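Local coordinates for protein histidyl-trna synthetase (Thermus thermophilus, PDB 1H4V) that joins histidine to its cognate tRNA(His) at the expense of ATP, as a homodimeric class II aminoacyl-tRNA synthetase, at residues A[79-82]-A[83-86]; A[166-169]-A[170-173]; A[406-409]-A[410-413]. All coordinates share one frame; numbering follows the deposited sequence.

Interactions 1, 2 and 3 follow one another along the chain; each closes a short turn on itself, and none nests within or crosses another. Interaction 1 (79-86) links strand 75-78 of a small antiparallel sheet to helix 83-92, in the catalytic region. Interaction 2 (166-173) carries strand 160-165 of the large mixed sheet into helix 169-183, its centre about 24 Å from that of interaction 1. Interaction 3 (406-413) belongs to the anticodon-binding domain, where strand 404-408 gives way to helix 412-419; its centre lies about 75 Å from that of interaction 2, on the opposite side of the chain's centre.

Interaction 1. Residues A[79-82]-A[83-86]; sequences RPEG and TAAM
With chi1 at 65°, Glu81 places CG between its own backbone N and carbonyl carbon, and from there the chain runs out extended, carrying its carboxylate past Gly82 to the start of the next helix. OE2 takes the backbone N-H of Ala84 in a short bond, Ala84 N to Glu81 OE2 2.7 Å, with an N-H...O angle of 155° and the donor nearly in line with the C-O bond. The same oxygen presses on the methyl group of its partner residue, Glu81 OE2 lying 3.0 Å from Ala84 CB, and CB of Thr83 lies 3.7 Å from Glu81 OE2. The other oxygen, OE1, is held by a salt bridge to Lys52, so both carboxylate oxygens have a partner. This is side-chain capping of a helix N terminus, here helix 83-92 of the class II catalytic domain; the helix packs against strands 102-111 and 123-132, the antiparallel pair of class II motif 2. The first turn is closed by the backbone, Met86 N donating to Gly82 O at 3.0 Å. Met86 then folds its side chain over the same acceptor: with chi1 at -66°, CG stands beside its own backbone N and comes within 3.3 Å of Gly82 O, while SD sits 3.6 Å from Gly82 O. The carbonyl oxygen thus has a donor N-H ahead of it and the thioether chain alongside. Beyond the turn, Met86 reaches Leu104, Asn128 and Glu130, and the methyl group of Ala85 packs on Thr41.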
loop_
_atom_site.group_PDB
_atom_site.type_symbol
_atom_site.label_atom_id
_atom_site.label_comp_id
_atom_site.label_asym_id
_atom_site.label_seq_id
_atom_site.Cartn_x
_atom_site.Cartn_y
_atom_site.Cartn_z
ATOM N N ARG A 79 7.296 -10.759 -6.076
ATOM C CA ARG A 79 8.417 -9.955 -5.601
ATOM C C ARG A 79 9.028 -10.435 -4.271
ATOM O O ARG A 79 8.376 -10.392 -3.228
ATOM C CB ARG A 79 7.974 -8.501 -5.448
ATOM C CG ARG A 79 9.088 -7.566 -5.051
ATOM C CD ARG A 79 8.523 -6.395 -4.275
ATOM N NE ARG A 79 7.698 -5.542 -5.111
ATOM C CZ ARG A 79 6.623 -4.900 -4.680
ATOM N NH1 ARG A 79 6.238 -5.031 -3.422
ATOM N NH2 ARG A 79 5.953 -4.110 -5.504
ATOM N N PRO A 80 10.295 -10.892 -4.301
ATOM C CA PRO A 80 11.014 -11.379 -3.115
ATOM C C PRO A 80 11.944 -10.328 -2.503
ATOM O O PRO A 80 12.374 -10.455 -1.358
ATOM C CB PRO A 80 11.808 -12.548 -3.668
ATOM C CG PRO A 80 12.246 -12.000 -4.978
ATOM C CD PRO A 80 10.994 -11.316 -5.529
ATOM N N GLU A 81 12.261 -9.302 -3.284
ATOM C CA GLU A 81 13.157 -8.227 -2.853
ATOM C C GLU A 81 12.771 -6.961 -3.606
ATOM O O GLU A 81 12.016 -7.013 -4.570
ATOM C CB GLU A 81 14.613 -8.565 -3.191
ATOM C CG GLU A 81 14.866 -8.650 -4.691
ATOM C CD GLU A 81 16.330 -8.485 -5.056
ATOM O OE1 GLU A 81 17.159 -9.285 -4.569
ATOM O OE2 GLU A 81 16.654 -7.552 -5.828
ATOM N N GLY A 82 13.319 -5.830 -3.186
ATOM C CA GLY A 82 12.992 -4.587 -3.853
ATOM C C GLY A 82 14.006 -4.058 -4.848
ATOM O O GLY A 82 13.619 -3.500 -5.880
ATOM N N THR A 83 15.290 -4.248 -4.551
ATOM C CA THR A 83 16.374 -3.728 -5.393
ATOM C C THR A 83 16.316 -4.052 -6.878
ATOM O O THR A 83 16.342 -3.137 -7.698
ATOM C CB THR A 83 17.766 -4.149 -4.858
ATOM O OG1 THR A 83 17.857 -3.835 -3.460
ATOM C CG2 THR A 83 18.875 -3.386 -5.604
ATOM N N ALA A 84 16.242 -5.335 -7.231
ATOM C CA ALA A 84 16.184 -5.719 -8.639
ATOM C C ALA A 84 14.990 -5.083 -9.356
ATOM O O ALA A 84 15.103 -4.671 -10.510
ATOM C CB ALA A 84 16.129 -7.236 -8.781
ATOM N N ALA A 85 13.852 -5.011 -8.675
ATOM C CA ALA A 85 12.646 -4.417 -9.256
ATOM C C ALA A 85 12.846 -2.928 -9.517
ATOM O O ALA A 85 12.397 -2.401 -10.532
ATOM C CB ALA A 85 11.461 -4.620 -8.328
ATOM N N MET A 86 13.521 -2.252 -8.597
ATOM C CA MET A 86 13.772 -0.820 -8.745
ATOM C C MET A 86 14.764 -0.559 -9.861
ATOM O O MET A 86 14.569 0.366 -10.649
ATOM C CB MET A 86 14.248 -0.228 -7.412
ATOM C CG MET A 86 13.131 -0.294 -6.377
ATOM S SD MET A 86 13.598 -0.064 -4.674
ATOM C CE MET A 86 13.594 1.750 -4.597
#

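Interaction 2. Residues A[166-169]-A[170-173]; sequences VGDP and EDRA
Asp168 and Asp171 are brought within 5.1 Å, CA to CA, as the extended backbone of Asp168 breaks into helix at Pro169. Asp168 O receives Arg172 N at 2.9 Å and, more weakly, Asp171 N; Pro169 O takes Ala173 N. Asp168 is the N-cap. Its own carboxylate does no capping, but the side chain of Asp171 returns to it: Asp168 N donates to Asp171 OD2 at 2.9 Å and 164°, reaching that oxygen on its anti side, well out of the carboxylate plane. This is one half of a capping box, set where strand 160-165 of the large catalytic sheet passes into helix 169-183. A water donates to both Asp168 OD2 and Asp171 OD2, bridging two like-charged oxygens 4.0 Å apart and probably easing their repulsion. The carboxylate of Glu170, folded back by the bend at chi2 (90°), lies alongside Asp168, the two carboxylate planes 23° apart, with Glu170 OE2 3.3 Å from Pro169 CG and 3.2 Å from Asp168 CB. Asp168 OD1 is paired with Arg266. On another side of the turn Arg172 runs beside Val166: Arg172 CG is 3.1 Å from Val166 O, and the bend at chi3 sets the guanidinium edge, through NH1, against Val166 CB at 3.4 Å. NH2 of Arg172 is bound to Arg259 O.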
loop_
_atom_site.group_PDB
_atom_site.type_symbol
_atom_site.label_atom_id
_atom_site.label_comp_id
_atom_site.label_asym_id
_atom_site.label_seq_id
_atom_site.Cartn_x
_atom_site.Cartn_y
_atom_site.Cartn_z
ATOM N N VAL A 166 33.159 -5.381 0.612
ATOM C CA VAL A 166 33.342 -6.660 -0.058
ATOM C C VAL A 166 34.289 -6.495 -1.250
ATOM O O VAL A 166 34.440 -7.406 -2.064
ATOM C CB VAL A 166 31.995 -7.252 -0.524
ATOM C CG1 VAL A 166 31.123 -7.554 0.690
ATOM C CG2 VAL A 166 31.294 -6.295 -1.461
ATOM N N GLY A 167 34.911 -5.317 -1.334
ATOM C CA GLY A 167 35.871 -5.006 -2.384
ATOM C C GLY A 167 35.412 -5.014 -3.830
ATOM O O GLY A 167 34.225 -5.124 -4.122
ATOM N N ASP A 168 36.368 -4.882 -4.746
ATOM C CA ASP A 168 36.068 -4.898 -6.172
ATOM C C ASP A 168 36.144 -6.342 -6.664
ATOM O O ASP A 168 36.785 -7.179 -6.036
ATOM C CB ASP A 168 37.061 -4.017 -6.933
ATOM C CG ASP A 168 36.984 -2.555 -6.510
ATOM O OD1 ASP A 168 35.864 -2.076 -6.230
ATOM O OD2 ASP A 168 38.039 -1.881 -6.469
ATOM N N PRO A 169 35.488 -6.655 -7.794
ATOM C CA PRO A 169 35.502 -8.018 -8.336
ATOM C C PRO A 169 36.872 -8.692 -8.473
ATOM O O PRO A 169 36.968 -9.919 -8.378
ATOM C CB PRO A 169 34.766 -7.871 -9.675
ATOM C CG PRO A 169 34.944 -6.431 -10.021
ATOM C CD PRO A 169 34.770 -5.745 -8.697
ATOM N N GLU A 170 37.923 -7.904 -8.691
ATOM C CA GLU A 170 39.263 -8.474 -8.811
ATOM C C GLU A 170 39.711 -8.892 -7.406
ATOM O O GLU A 170 40.482 -9.836 -7.235
ATOM C CB GLU A 170 40.251 -7.450 -9.382
ATOM C CG GLU A 170 39.658 -6.494 -10.412
ATOM C CD GLU A 170 39.088 -5.216 -9.786
ATOM O OE1 GLU A 170 39.867 -4.450 -9.167
ATOM O OE2 GLU A 170 37.866 -4.976 -9.919
ATOM N N ASP A 171 39.223 -8.166 -6.401
ATOM C CA ASP A 171 39.550 -8.464 -5.014
ATOM C C ASP A 171 38.767 -9.700 -4.589
ATOM O O ASP A 171 39.258 -10.533 -3.831
ATOM C CB ASP A 171 39.168 -7.298 -4.094
ATOM C CG ASP A 171 39.851 -5.996 -4.474
ATOM O OD1 ASP A 171 40.986 -6.037 -4.995
ATOM O OD2 ASP A 171 39.257 -4.925 -4.235
ATOM N N ARG A 172 37.542 -9.809 -5.086
ATOM C CA ARG A 172 36.688 -10.936 -4.755
ATOM C C ARG A 172 37.206 -12.209 -5.427
ATOM O O ARG A 172 37.027 -13.317 -4.913
ATOM C CB ARG A 172 35.249 -10.631 -5.175
ATOM C CG ARG A 172 34.646 -9.405 -4.468
ATOM C CD ARG A 172 33.271 -9.058 -5.031
ATOM N NE ARG A 172 32.363 -10.198 -4.954
ATOM C CZ ARG A 172 31.591 -10.477 -3.912
ATOM N NH1 ARG A 172 31.603 -9.691 -2.844
ATOM N NH2 ARG A 172 30.818 -11.557 -3.929
ATOM N N ALA A 173 37.867 -12.047 -6.567
ATOM C CA ALA A 173 38.422 -13.192 -7.273
ATOM C C ALA A 173 39.541 -13.821 -6.433
ATOM O O ALA A 173 39.569 -15.040 -6.235
ATOM C CB ALA A 173 38.960 -12.763 -8.631
HETATM O O HOH W 1 40.178 -2.443 -4.984
#

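Interaction 3. Residues A[406-409]-A[410-413]; sequences RLSR and EEVP
Glu411 OE1 accepts from Ser408 N with its anti lone pair, the one away from OE2, Ser408 N to Glu411 OE1 being 3.2 Å with an angle of 159°. A second carboxylate, that of Glu410, lies alongside, its OE1 3.4 Å from Ser408 CB and equally far from Ser408 OG. Both carboxylates come to Ser408 in a strand-to-helix turn of the anticodon-binding domain, where edge strand 404-408 of a mixed five-stranded sheet leads to helix 412-419. While the Glu411 side chain accepts from Ser408 N, its backbone N donates to Ser408 O at 3.1 Å, so the two residues are linked twice. With CG beside the backbone N, chi1 (-56°) turns the extended chain of Glu411 toward the strand, and the carboxylate reaches Ser408; Ser408 OG is 2.9 Å from Glu411 OE1, a weak contact, with Glu410 OE1 a competing acceptor for the one hydroxyl proton. Val412 N makes two weak bonds, to Ser408 O and Arg409 O. Toward the interior, Leu407 and Val412 cross at about a right angle, CG of Leu407 to CG2 of Val412 being 4.0 Å, with Leu396 and Val394 of the adjoining strand and Leu351 of helix 338-351 around them. Pro413, having no N-H to offer, sets its CD 3.5 Å from Arg409 O.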
loop_
_atom_site.group_PDB
_atom_site.type_symbol
_atom_site.label_atom_id
_atom_site.label_comp_id
_atom_site.label_asym_id
_atom_site.label_seq_id
_atom_site.Cartn_x
_atom_site.Cartn_y
_atom_site.Cartn_z
ATOM N N ARG A 406 -29.834 22.143 22.994
ATOM C CA ARG A 406 -30.881 21.769 22.056
ATOM C C ARG A 406 -30.824 22.750 20.890
ATOM O O ARG A 406 -31.060 23.936 21.061
ATOM C CB ARG A 406 -32.250 21.842 22.741
ATOM C CG ARG A 406 -33.427 21.620 21.815
ATOM C CD ARG A 406 -33.443 20.208 21.270
ATOM N NE ARG A 406 -34.136 19.275 22.160
ATOM C CZ ARG A 406 -35.458 19.119 22.209
ATOM N NH1 ARG A 406 -36.253 19.831 21.418
ATOM N NH2 ARG A 406 -35.988 18.240 23.050
ATOM N N LEU A 407 -30.507 22.258 19.703
ATOM C CA LEU A 407 -30.426 23.133 18.544
ATOM C C LEU A 407 -31.119 22.540 17.326
ATOM O O LEU A 407 -31.405 21.341 17.287
ATOM C CB LEU A 407 -28.953 23.443 18.227
ATOM C CG LEU A 407 -27.987 22.282 17.972
ATOM C CD1 LEU A 407 -26.582 22.826 17.777
ATOM C CD2 LEU A 407 -27.991 21.326 19.145
ATOM N N SER A 408 -31.410 23.389 16.346
ATOM C CA SER A 408 -32.061 22.944 15.114
ATOM C C SER A 408 -31.043 22.222 14.228
ATOM O O SER A 408 -29.836 22.424 14.365
ATOM C CB SER A 408 -32.642 24.141 14.358
ATOM O OG SER A 408 -31.620 25.059 13.999
ATOM N N ARG A 409 -31.528 21.386 13.318
ATOM C CA ARG A 409 -30.637 20.642 12.438
ATOM C C ARG A 409 -29.746 21.514 11.561
ATOM O O ARG A 409 -28.619 21.139 11.269
ATOM C CB ARG A 409 -31.432 19.681 11.558
ATOM C CG ARG A 409 -31.978 18.493 12.305
ATOM C CD ARG A 409 -32.137 17.315 11.369
ATOM N NE ARG A 409 -32.631 16.125 12.055
ATOM C CZ ARG A 409 -32.646 14.910 11.519
ATOM N NH1 ARG A 409 -32.187 14.715 10.288
ATOM N NH2 ARG A 409 -33.129 13.888 12.214
ATOM N N GLU A 410 -30.242 22.674 11.148
ATOM C CA GLU A 410 -29.455 23.561 10.303
ATOM C C GLU A 410 -28.245 24.129 11.039
ATOM O O GLU A 410 -27.248 24.491 10.415
ATOM C CB GLU A 410 -30.309 24.729 9.799
ATOM C CG GLU A 410 -31.543 24.345 8.995
ATOM C CD GLU A 410 -32.611 23.663 9.837
ATOM O OE1 GLU A 410 -32.927 24.178 10.935
ATOM O OE2 GLU A 410 -33.142 22.616 9.399
ATOM N N GLU A 411 -28.332 24.195 12.366
ATOM C CA GLU A 411 -27.264 24.762 13.192
ATOM C C GLU A 411 -26.233 23.764 13.693
ATOM O O GLU A 411 -25.180 24.163 14.183
ATOM C CB GLU A 411 -27.863 25.480 14.414
ATOM C CG GLU A 411 -28.879 26.560 14.094
ATOM C CD GLU A 411 -29.545 27.125 15.343
ATOM O OE1 GLU A 411 -30.123 26.338 16.130
ATOM O OE2 GLU A 411 -29.496 28.359 15.534
ATOM N N VAL A 412 -26.530 22.475 13.591
ATOM C CA VAL A 412 -25.605 21.465 14.079
ATOM C C VAL A 412 -24.207 21.490 13.456
ATOM O O VAL A 412 -23.203 21.463 14.174
ATOM C CB VAL A 412 -26.208 20.059 13.937
ATOM C CG1 VAL A 412 -25.196 19.003 14.355
ATOM C CG2 VAL A 412 -27.440 19.958 14.808
ATOM N N PRO A 413 -24.114 21.545 12.118
ATOM C CA PRO A 413 -22.782 21.568 11.494
ATOM C C PRO A 413 -21.931 22.725 12.029
ATOM O O PRO A 413 -20.801 22.536 12.482
ATOM C CB PRO A 413 -23.093 21.750 10.007
ATOM C CG PRO A 413 -24.460 21.173 9.858
ATOM C CD PRO A 413 -25.173 21.662 11.101
#